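Local coordinates for protein ferredoxin-NADP reductase (Neisseria gonorrhoeae MIA_2011_03-10, PDB 5TR9) that binds FAD and probably passes electrons between NADP(H) and ferredoxin through the flavin, at residues A[32-37]-A[76-81]; A[122-127]-A[225-230]. All coordinates share one frame; numbering follows the deposited sequence. Where two conformers were deposited one is given.

Contact 1 lies in the antiparallel FAD-binding sheet and contact 2 in the parallel sheet of the NAD-binding domain, so each lies in one half of a two-domain reductase. They follow one another along the chain, 32-37 with 76-81 first and 122-127 with 225-230 second, and sit on opposite sides of the molecule's centre. Their centres are 26 Å apart and their nearest atoms about 8 Å, without touching. Contact 1 joins an outermost strand of its sheet to the next one in, and that outer strand holds the flavin ring; contact 2 joins two inner strands, with the side chain of Met-230 about 13 Å from FAD.

Contact 1: residues A[32-37]-A[76-81]; sequences LITFAI and TLEYFA. With FAD (flavin-adenine dinucleotide), chain C.
The Phe-35 ring takes Tyr-79 CB over one face, 4.1 Å from its centroid in a CH-pi contact, and has Ala-81 CB and Ile-37 CG2 at its edge. Both aromatic residues sit on antiparallel strands of the FAD-binding barrel of the ferredoxin-NADP reductase family. The Tyr-79 ring meets Ile-37 CD1 edge-on at CE2, and it lies obliquely to the Phe-35 ring, planes at 36°. Phe-80, on the other face of the sheet, turns the edge of its ring to the backbone: its CD1 is 3.3 Å from Ile-33 O, while Leu-32 CD2 approaches obliquely.

Six backbone hydrogen bonds join the hydrogen-bonded pairs Ile-33/Ala-81, Phe-35/Tyr-79 and Ile-37/Leu-77. Phe-35 CG stands between its backbone N and carbonyl carbon (chi1 62°), which brings the ring against Tyr-79 CB. Leu-53 of strand 50-57 packs on this same aromatic cluster, and Tyr-79 OH is bonded to Ser-51.

On the face of Thr-34 and Glu-78, in the glutamate conformer given, a water donates to Glu-78 OE2 and also bonds Thr-34 OG1, which is bonded to His-28 as well. Near its C-terminal end the outer strand meets the flavin: FAD N3 donates to Phe-80 O at 2.8 Å, and Ala-81 CA lies 3.2 Å from FAD O2.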
ATOM      1  N   LEU A  32       0.047  15.430  -1.665  1.00 13.30           N
ATOM      2  CA  LEU A  32      -0.510  14.082  -1.608  1.00 10.77           C
ATOM      3  C   LEU A  32      -1.881  14.096  -2.266  1.00 11.90           C
ATOM      4  O   LEU A  32      -2.793  14.783  -1.787  1.00 14.68           O
ATOM      5  CB  LEU A  32      -0.606  13.580  -0.161  1.00 10.44           C
ATOM      6  CG  LEU A  32       0.749  13.468   0.563  1.00 12.24           C
ATOM      7  CD1 LEU A  32       0.553  13.061   2.016  1.00 12.50           C
ATOM      8  CD2 LEU A  32       1.679  12.496  -0.146  1.00 14.76           C
ATOM      9  N   ILE A  33      -2.030  13.339  -3.355  1.00 10.87           N
ATOM     10  CA  ILE A  33      -3.304  13.296  -4.069  1.00 10.50           C
ATOM     11  C   ILE A  33      -3.820  11.870  -4.127  1.00 11.28           C
ATOM     12  O   ILE A  33      -3.053  10.900  -4.162  1.00 12.24           O
ATOM     13  CB  ILE A  33      -3.199  13.873  -5.504  1.00 13.42           C
ATOM     14  CG1 ILE A  33      -2.223  13.043  -6.346  1.00 14.59           C
ATOM     15  CG2 ILE A  33      -2.765  15.329  -5.460  1.00 14.55           C
ATOM     16  CD1 ILE A  33      -2.255  13.385  -7.846  1.00 13.33           C
ATOM     17  N   THR A  34      -5.146  11.745  -4.154  1.00 10.81           N
ATOM     18  CA  THR A  34      -5.770  10.562  -4.726  1.00  9.81           C
ATOM     19  C   THR A  34      -6.501  10.996  -5.986  1.00 12.19           C
ATOM     20  O   THR A  34      -6.874  12.168  -6.135  1.00 13.73           O
ATOM     21  CB  THR A  34      -6.728   9.852  -3.750  1.00 11.48           C
ATOM     22  OG1 THR A  34      -7.707  10.766  -3.232  1.00 13.81           O
ATOM     23  CG2 THR A  34      -5.939   9.244  -2.589  1.00 12.82           C
ATOM     24  N   PHE A  35      -6.645  10.066  -6.922  1.00 12.84           N
ATOM     25  CA  PHE A  35      -7.376  10.375  -8.141  1.00  9.65           C
ATOM     26  C   PHE A  35      -7.999   9.100  -8.678  1.00 11.72           C
ATOM     27  O   PHE A  35      -7.540   7.994  -8.380  1.00 12.13           O
ATOM     28  CB  PHE A  35      -6.485  11.050  -9.210  1.00 11.25           C
ATOM     29  CG  PHE A  35      -5.320  10.206  -9.692  1.00 11.17           C
ATOM     30  CD1 PHE A  35      -4.107  10.205  -9.006  1.00 13.00           C
ATOM     31  CD2 PHE A  35      -5.416   9.474 -10.877  1.00 11.76           C
ATOM     32  CE1 PHE A  35      -3.021   9.458  -9.463  1.00 12.42           C
ATOM     33  CE2 PHE A  35      -4.330   8.722 -11.346  1.00 13.71           C
ATOM     34  CZ  PHE A  35      -3.126   8.713 -10.637  1.00 13.21           C
ATOM     35  N   ALA A  36      -9.079   9.266  -9.435  1.00 11.78           N
ATOM     36  CA  ALA A  36      -9.788   8.146 -10.030  1.00 10.21           C
ATOM     37  C   ALA A  36      -9.761   8.282 -11.542  1.00 11.80           C
ATOM     38  O   ALA A  36      -9.798   9.398 -12.083  1.00 12.59           O
ATOM     39  CB  ALA A  36     -11.238   8.089  -9.553  1.00 11.94           C
ATOM     40  N   ILE A  37      -9.719   7.135 -12.218  1.00 10.44           N
ATOM     41  CA  ILE A  37      -9.781   7.082 -13.671  1.00 10.86           C
ATOM     42  C   ILE A  37     -10.860   6.084 -14.071  1.00 13.67           C
ATOM     43  O   ILE A  37     -11.273   5.225 -13.284  1.00 13.74           O
ATOM     44  CB  ILE A  37      -8.425   6.699 -14.303  1.00 11.38           C
ATOM     45  CG1 ILE A  37      -8.099   5.223 -14.037  1.00 13.16           C
ATOM     46  CG2 ILE A  37      -7.286   7.576 -13.757  1.00 12.25           C
ATOM     47  CD1 ILE A  37      -6.814   4.765 -14.724  1.00 16.02           C
ATOM     48  N   THR A  76     -14.536   2.150 -10.836  1.00 12.73           N
ATOM     49  CA  THR A  76     -13.487   3.062 -11.254  1.00 12.85           C
ATOM     50  C   THR A  76     -12.196   2.511 -10.675  1.00 12.50           C
ATOM     51  O   THR A  76     -12.215   1.577  -9.871  1.00 16.12           O
ATOM     52  CB  THR A  76     -13.730   4.481 -10.737  1.00 15.30           C
ATOM     53  OG1 THR A  76     -13.937   4.434  -9.315  1.00 15.61           O
ATOM     54  CG2 THR A  76     -14.957   5.099 -11.410  1.00 14.57           C
ATOM     55  N   LEU A  77     -11.071   3.096 -11.081  1.00 10.34           N
ATOM     56  CA  LEU A  77      -9.767   2.784 -10.505  1.00 11.11           C
ATOM     57  C   LEU A  77      -9.252   4.013  -9.775  1.00 13.31           C
ATOM     58  O   LEU A  77      -9.228   5.102 -10.347  1.00 14.10           O
ATOM     59  CB  LEU A  77      -8.769   2.371 -11.587  1.00 11.42           C
ATOM     60  CG  LEU A  77      -9.071   1.030 -12.254  1.00 12.35           C
ATOM     61  CD1 LEU A  77      -8.366   0.956 -13.615  1.00 13.52           C
ATOM     62  CD2 LEU A  77      -8.637  -0.119 -11.338  1.00 13.79           C
ATOM     63  N   GLU A  78      -8.827   3.839  -8.527  1.00 10.88           N
ATOM     64  CA  GLU A  78      -8.291   4.938  -7.746  0.64  9.64           C
ATOM     65  C   GLU A  78      -6.837   4.665  -7.382  1.00 11.34           C
ATOM     66  O   GLU A  78      -6.434   3.517  -7.175  1.00 11.58           O
ATOM     67  CB  GLU A  78      -9.126   5.163  -6.479  0.64 13.42           C
ATOM     68  CG  GLU A  78      -8.793   6.441  -5.746  0.64 13.12           C
ATOM     69  CD  GLU A  78      -9.749   6.742  -4.608  0.64 12.79           C
ATOM     70  OE1 GLU A  78     -10.987   6.582  -4.775  0.64 17.59           O
ATOM     71  OE2 GLU A  78      -9.259   7.171  -3.546  0.64 16.53           O
ATOM     72  N   TYR A  79      -6.058   5.748  -7.298  1.00 11.49           N
ATOM     73  CA  TYR A  79      -4.629   5.687  -7.011  1.00 12.54           C
ATOM     74  C   TYR A  79      -4.273   6.774  -6.007  1.00 11.43           C
ATOM     75  O   TYR A  79      -4.993   7.768  -5.856  1.00 12.11           O
ATOM     76  CB  TYR A  79      -3.788   5.846  -8.294  1.00 10.07           C
ATOM     77  CG  TYR A  79      -4.140   4.808  -9.334  1.00 10.23           C
ATOM     78  CD1 TYR A  79      -3.559   3.545  -9.302  1.00 11.25           C
ATOM     79  CD2 TYR A  79      -5.104   5.074 -10.317  1.00 12.29           C
ATOM     80  CE1 TYR A  79      -3.903   2.574 -10.242  1.00 11.50           C
ATOM     81  CE2 TYR A  79      -5.457   4.112 -11.258  1.00 12.38           C
ATOM     82  CZ  TYR A  79      -4.853   2.865 -11.215  1.00 13.59           C
ATOM     83  OH  TYR A  79      -5.220   1.923 -12.157  1.00 13.32           O
ATOM     84  N   PHE A  80      -3.170   6.543  -5.287  1.00 10.57           N
ATOM     85  CA  PHE A  80      -2.615   7.471  -4.300  1.00 11.15           C
ATOM     86  C   PHE A  80      -1.196   7.805  -4.733  1.00 11.86           C
ATOM     87  O   PHE A  80      -0.346   6.912  -4.797  1.00 11.92           O
ATOM     88  CB  PHE A  80      -2.628   6.828  -2.900  1.00 11.74           C
ATOM     89  CG  PHE A  80      -1.827   7.570  -1.849  1.00 10.60           C
ATOM     90  CD1 PHE A  80      -1.763   8.953  -1.829  1.00 13.63           C
ATOM     91  CD2 PHE A  80      -1.181   6.860  -0.831  1.00 11.00           C
ATOM     92  CE1 PHE A  80      -1.027   9.624  -0.848  1.00 15.62           C
ATOM     93  CE2 PHE A  80      -0.472   7.522   0.167  1.00 12.19           C
ATOM     94  CZ  PHE A  80      -0.389   8.899   0.159  1.00 12.68           C
ATOM     95  N   ALA A  81      -0.939   9.082  -5.042  1.00 10.59           N
ATOM     96  CA  ALA A  81       0.371   9.508  -5.520  1.00 11.73           C
ATOM     97  C   ALA A  81       0.963  10.613  -4.654  1.00 11.58           C
ATOM     98  O   ALA A  81       0.264  11.548  -4.240  1.00 12.97           O
ATOM     99  CB  ALA A  81       0.301   9.996  -6.980  1.00 11.89           C
TER
HETATM  100  PA  FAD C 301      10.530   9.510 -10.705  1.00 13.03           P
HETATM  101  O1A FAD C 301      11.469   9.925 -11.790  1.00 15.12           O
HETATM  102  O2A FAD C 301       9.785   8.198 -10.925  1.00 14.11           O
HETATM  103  O5B FAD C 301      11.255   9.362  -9.330  1.00 13.86           O
HETATM  104  C5B FAD C 301      12.152  10.378  -8.840  1.00 16.35           C
HETATM  105  C4B FAD C 301      12.552   9.977  -7.441  1.00 15.27           C
HETATM  106  O4B FAD C 301      11.435  10.198  -6.557  1.00 13.36           O
HETATM  107  C3B FAD C 301      12.886   8.503  -7.263  1.00 19.80           C
HETATM  108  O3B FAD C 301      14.241   8.220  -7.593  1.00 21.01           O
HETATM  109  C2B FAD C 301      12.627   8.287  -5.771  1.00 19.08           C
HETATM  110  O2B FAD C 301      13.734   8.713  -4.982  1.00 23.51           O
HETATM  111  C1B FAD C 301      11.464   9.244  -5.507  1.00 15.01           C
HETATM  112  N9A FAD C 301      10.151   8.620  -5.442  1.00 13.68           N
HETATM  113  C8A FAD C 301       9.413   8.115  -6.478  1.00 15.97           C
HETATM  114  N7A FAD C 301       8.233   7.663  -6.119  1.00 11.27           N
HETATM  115  C5A FAD C 301       8.191   7.908  -4.754  1.00 11.63           C
HETATM  116  C6A FAD C 301       7.207   7.661  -3.781  1.00 13.13           C
HETATM  117  N6A FAD C 301       6.032   7.080  -4.050  1.00 14.73           N
HETATM  118  N1A FAD C 301       7.484   8.015  -2.504  1.00 13.52           N
HETATM  119  C2A FAD C 301       8.659   8.595  -2.237  1.00 14.83           C
HETATM  120  N3A FAD C 301       9.664   8.876  -3.073  1.00 14.05           N
HETATM  121  C4A FAD C 301       9.360   8.513  -4.327  1.00 14.31           C
HETATM  122  N1  FAD C 301       4.249   6.037  -6.391  1.00 11.68           N
HETATM  123  C2  FAD C 301       3.146   6.531  -5.760  1.00 13.02           C
HETATM  124  O2  FAD C 301       3.048   7.738  -5.492  1.00 13.36           O
HETATM  125  N3  FAD C 301       2.129   5.658  -5.391  1.00 10.35           N
HETATM  126  C4  FAD C 301       2.119   4.288  -5.607  1.00 12.14           C
HETATM  127  O4  FAD C 301       1.157   3.606  -5.253  1.00 14.61           O
HETATM  128  C4X FAD C 301       3.289   3.787  -6.286  1.00 13.47           C
HETATM  129  N5  FAD C 301       3.372   2.488  -6.512  1.00 13.23           N
HETATM  130  C5X FAD C 301       4.496   2.017  -7.164  1.00 11.20           C
HETATM  131  C6  FAD C 301       4.597   0.646  -7.418  1.00 13.55           C
HETATM  132  C7  FAD C 301       5.706   0.120  -8.068  1.00 14.54           C
HETATM  133  C7M FAD C 301       5.777  -1.360  -8.341  1.00 14.64           C
HETATM  134  C8  FAD C 301       6.735   0.977  -8.489  1.00 13.76           C
HETATM  135  C8M FAD C 301       7.946   0.430  -9.203  1.00 15.61           C
HETATM  136  C9  FAD C 301       6.641   2.344  -8.231  1.00 10.81           C
HETATM  137  C9A FAD C 301       5.531   2.871  -7.580  1.00 11.45           C
HETATM  138  N10 FAD C 301       5.419   4.247  -7.265  1.00 12.30           N
HETATM  139  C10 FAD C 301       4.300   4.738  -6.650  1.00 11.96           C
HETATM  140  C1' FAD C 301       6.383   5.219  -7.785  1.00 12.80           C
HETATM  141  C2' FAD C 301       5.846   5.819  -9.098  1.00 12.27           C
HETATM  142  O2' FAD C 301       5.870   4.865 -10.162  1.00 12.82           O
HETATM  143  C3' FAD C 301       6.634   7.063  -9.514  1.00 10.93           C
HETATM  144  O3' FAD C 301       8.028   6.785  -9.456  1.00 12.35           O
HETATM  145  C4' FAD C 301       6.235   8.331  -8.755  1.00 12.57           C
HETATM  146  O4' FAD C 301       4.895   8.678  -9.112  1.00 12.82           O
HETATM  147  C5' FAD C 301       7.142   9.508  -9.047  1.00 11.41           C
HETATM  148  O5' FAD C 301       7.214   9.702 -10.473  1.00 13.62           O
HETATM  149  P   FAD C 301       8.056  10.900 -11.083  1.00 12.41           P
HETATM  150  O1P FAD C 301       7.494  12.229 -10.594  1.00 12.50           O
HETATM  151  O2P FAD C 301       8.152  10.674 -12.552  1.00 11.19           O
HETATM  152  O3P FAD C 301       9.494  10.672 -10.405  1.00 13.76           O
HETATM  153  O   HOH W   1      -9.795   9.578  -2.044  1.00 18.15           O

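Contact 2: residues A[122-127]-A[225-230]; sequences DLVMLC and ESTRFM
Val-124 lies beside Phe-229, the two side chains pointing the same way from neighbouring strands. From its CB, 3.8 Å from Phe-229 CD1, the valine divides into two branches. CG1, anti to the backbone N (chi1 178°), reaches Phe-229 CE1 at 3.7 Å, coming at the ring obliquely. CG2 turns the other way and meets Thr-227 CG2, also at 3.7 Å. That threonine methyl in turn sits over one face of the Phe-229 ring, toward its rim, so the three side chains close on one another. Leu-126 CD1 adds to the patch, likewise oblique to the ring, 3.8 Å from Phe-229 CD1, and Leu-245 of helix 235-247 packs on the phenylalanine as well.

On the opposite face of the sheet, Leu-123 CD1 meets Met-230 SD, and Phe-135 of helix 133-139 touches Met-230 there. Five backbone hydrogen bonds hold the strands in register, from Asp-122 N to Ser-226 O at one end to Leu-126 N to Met-230 O at the other.

At the start of the strands a water donates to Asp-122 OD2 (2.6 Å) and accepts from Ser-226 OG and Thr-227 OG1. The other carboxylate oxygen, OD1, is bonded to Thr-150, while both hydroxyls are also bonded to Thr-223. Arg-228 folds back alongside its own strand, where NH1 donates to Thr-227 O at 2.8 Å, approaching from above the carbonyl plane.

Parallel strands with helices packed on both faces make this the core of the Rossmann-like NAD-binding domain of the reductase family.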
ATOM      1  N   ASP A 122      -2.388 -14.316  11.854  1.00 14.41           N
ATOM      2  CA  ASP A 122      -2.493 -12.879  12.076  1.00 13.47           C
ATOM      3  C   ASP A 122      -1.743 -12.161  10.967  1.00 16.14           C
ATOM      4  O   ASP A 122      -0.519 -12.300  10.851  1.00 16.30           O
ATOM      5  CB  ASP A 122      -1.919 -12.505  13.435  1.00 14.10           C
ATOM      6  CG  ASP A 122      -2.676 -13.155  14.568  1.00 20.11           C
ATOM      7  OD1 ASP A 122      -3.891 -12.880  14.699  1.00 20.10           O
ATOM      8  OD2 ASP A 122      -2.088 -13.976  15.309  1.00 21.54           O
ATOM      9  N   LEU A 123      -2.467 -11.395  10.158  1.00 12.42           N
ATOM     10  CA  LEU A 123      -1.872 -10.698   9.020  1.00 11.80           C
ATOM     11  C   LEU A 123      -1.393  -9.320   9.459  1.00 13.30           C
ATOM     12  O   LEU A 123      -2.182  -8.522   9.978  1.00 13.19           O
ATOM     13  CB  LEU A 123      -2.890 -10.573   7.887  1.00 11.32           C
ATOM     14  CG  LEU A 123      -2.405  -9.911   6.605  1.00 11.11           C
ATOM     15  CD1 LEU A 123      -1.336 -10.818   5.960  1.00 14.36           C
ATOM     16  CD2 LEU A 123      -3.590  -9.653   5.670  1.00 16.09           C
ATOM     17  N   VAL A 124      -0.111  -9.021   9.231  1.00 11.53           N
ATOM     18  CA  VAL A 124       0.477  -7.750   9.664  1.00  9.70           C
ATOM     19  C   VAL A 124       1.075  -7.057   8.442  1.00 11.89           C
ATOM     20  O   VAL A 124       2.058  -7.539   7.865  1.00 11.43           O
ATOM     21  CB  VAL A 124       1.532  -7.946  10.764  1.00 10.86           C
ATOM     22  CG1 VAL A 124       2.168  -6.586  11.159  1.00 13.85           C
ATOM     23  CG2 VAL A 124       0.911  -8.635  12.000  1.00 11.66           C
ATOM     24  N   MET A 125       0.492  -5.926   8.062  1.00 10.00           N
ATOM     25  CA  MET A 125       0.925  -5.155   6.900  1.00  8.15           C
ATOM     26  C   MET A 125       1.746  -3.961   7.378  1.00 11.49           C
ATOM     27  O   MET A 125       1.253  -3.141   8.156  1.00 13.48           O
ATOM     28  CB  MET A 125      -0.298  -4.718   6.085  1.00 12.40           C
ATOM     29  CG  MET A 125      -1.059  -5.914   5.495  1.00 13.25           C
ATOM     30  SD  MET A 125      -2.658  -5.483   4.776  1.00 18.45           S
ATOM     31  CE  MET A 125      -3.518  -5.021   6.257  1.00 23.04           C
ATOM     32  N   LEU A 126       2.996  -3.872   6.920  1.00  9.97           N
ATOM     33  CA  LEU A 126       3.936  -2.834   7.336  1.00  9.42           C
ATOM     34  C   LEU A 126       4.221  -1.949   6.132  1.00 11.13           C
ATOM     35  O   LEU A 126       4.649  -2.449   5.089  1.00 11.45           O
ATOM     36  CB  LEU A 126       5.236  -3.464   7.848  1.00 10.10           C
ATOM     37  CG  LEU A 126       5.123  -4.505   8.972  1.00 11.88           C
ATOM     38  CD1 LEU A 126       6.485  -5.131   9.208  1.00 11.93           C
ATOM     39  CD2 LEU A 126       4.610  -3.840  10.251  1.00 12.07           C
ATOM     40  N   CYS A 127       3.988  -0.644   6.256  1.00  9.78           N
ATOM     41  CA  CYS A 127       4.207   0.173   5.070  1.00 10.53           C
ATOM     42  C   CYS A 127       4.705   1.559   5.444  1.00 11.32           C
ATOM     43  O   CYS A 127       4.560   2.008   6.586  1.00 11.90           O
ATOM     44  CB  CYS A 127       2.931   0.291   4.223  1.00 10.30           C
ATOM     45  SG  CYS A 127       1.513   0.999   5.095  1.00 12.03           S
ATOM     46  N   GLU A 225       5.202 -18.890  13.888  1.00 19.73           N
ATOM     47  CA  GLU A 225       4.126 -19.845  13.665  1.00 17.87           C
ATOM     48  C   GLU A 225       2.818 -19.138  13.304  1.00 19.34           C
ATOM     49  O   GLU A 225       2.072 -19.613  12.439  1.00 19.68           O
ATOM     50  CB  GLU A 225       3.950 -20.724  14.904  1.00 20.76           C
ATOM     51  CG  GLU A 225       3.254 -22.056  14.628  1.00 41.17           C
ATOM     52  CD  GLU A 225       1.748 -21.927  14.481  1.00 59.65           C
ATOM     53  OE1 GLU A 225       1.161 -21.026  15.119  1.00 63.21           O
ATOM     54  OE2 GLU A 225       1.151 -22.727  13.724  1.00 65.74           O
ATOM     55  N   SER A 226       2.527 -17.994  13.941  1.00 15.31           N
ATOM     56  CA  SER A 226       1.191 -17.408  13.870  1.00 14.74           C
ATOM     57  C   SER A 226       1.088 -16.133  13.039  1.00 16.87           C
ATOM     58  O   SER A 226      -0.030 -15.747  12.675  1.00 16.80           O
ATOM     59  CB  SER A 226       0.678 -17.098  15.283  1.00 21.31           C
ATOM     60  OG  SER A 226       1.567 -16.196  15.929  1.00 19.67           O
ATOM     61  N   THR A 227       2.197 -15.468  12.741  1.00 15.62           N
ATOM     62  CA  THR A 227       2.162 -14.152  12.110  1.00 14.61           C
ATOM     63  C   THR A 227       2.595 -14.247  10.655  1.00 12.65           C
ATOM     64  O   THR A 227       3.532 -14.984  10.321  1.00 14.59           O
ATOM     65  CB  THR A 227       3.067 -13.167  12.866  1.00 13.60           C
ATOM     66  OG1 THR A 227       2.753 -13.230  14.260  1.00 14.65           O
ATOM     67  CG2 THR A 227       2.861 -11.718  12.385  1.00 14.36           C
ATOM     68  N   ARG A 228       1.923 -13.482   9.789  1.00 13.16           N
ATOM     69  CA  ARG A 228       2.320 -13.385   8.388  1.00 10.80           C
ATOM     70  C   ARG A 228       2.426 -11.911   8.022  1.00 11.68           C
ATOM     71  O   ARG A 228       1.478 -11.154   8.241  1.00 13.68           O
ATOM     72  CB  ARG A 228       1.324 -14.123   7.480  1.00 12.43           C
ATOM     73  CG  ARG A 228       1.187 -15.621   7.814  1.00 11.98           C
ATOM     74  CD  ARG A 228       2.489 -16.381   7.525  1.00 12.08           C
ATOM     75  NE  ARG A 228       2.385 -17.829   7.755  1.00 15.20           N
ATOM     76  CZ  ARG A 228       2.669 -18.434   8.905  1.00 17.34           C
ATOM     77  NH1 ARG A 228       3.048 -17.725   9.959  1.00 16.68           N
ATOM     78  NH2 ARG A 228       2.568 -19.755   9.007  1.00 22.56           N
ATOM     79  N   PHE A 229       3.580 -11.512   7.495  1.00 10.65           N
ATOM     80  CA  PHE A 229       3.908 -10.111   7.239  1.00 11.47           C
ATOM     81  C   PHE A 229       3.852  -9.783   5.753  1.00 12.07           C
ATOM     82  O   PHE A 229       4.297 -10.570   4.913  1.00 11.48           O
ATOM     83  CB  PHE A 229       5.325  -9.768   7.725  1.00 11.74           C
ATOM     84  CG  PHE A 229       5.480  -9.724   9.219  1.00 11.56           C
ATOM     85  CD1 PHE A 229       5.152  -8.577   9.927  1.00 14.04           C
ATOM     86  CD2 PHE A 229       5.993 -10.819   9.912  1.00 15.34           C
ATOM     87  CE1 PHE A 229       5.318  -8.515  11.315  1.00 16.15           C
ATOM     88  CE2 PHE A 229       6.153 -10.769  11.303  1.00 15.15           C
ATOM     89  CZ  PHE A 229       5.819  -9.613  12.001  1.00 14.66           C
ATOM     90  N   MET A 230       3.376  -8.577   5.439  1.00 11.81           N
ATOM     91  CA  MET A 230       3.532  -8.000   4.110  1.00 10.39           C
ATOM     92  C   MET A 230       4.179  -6.635   4.278  1.00 10.91           C
ATOM     93  O   MET A 230       3.846  -5.903   5.212  1.00 12.22           O
ATOM     94  CB  MET A 230       2.186  -7.876   3.397  1.00 12.55           C
ATOM     95  CG  MET A 230       1.386  -9.180   3.395  1.00 13.98           C
ATOM     96  SD  MET A 230      -0.194  -9.005   2.565  1.00 15.79           S
ATOM     97  CE  MET A 230       0.345  -8.924   0.848  1.00 17.05           C
TER
HETATM   98  O   HOH W   2       0.482 -13.674  15.686  1.00 16.84           O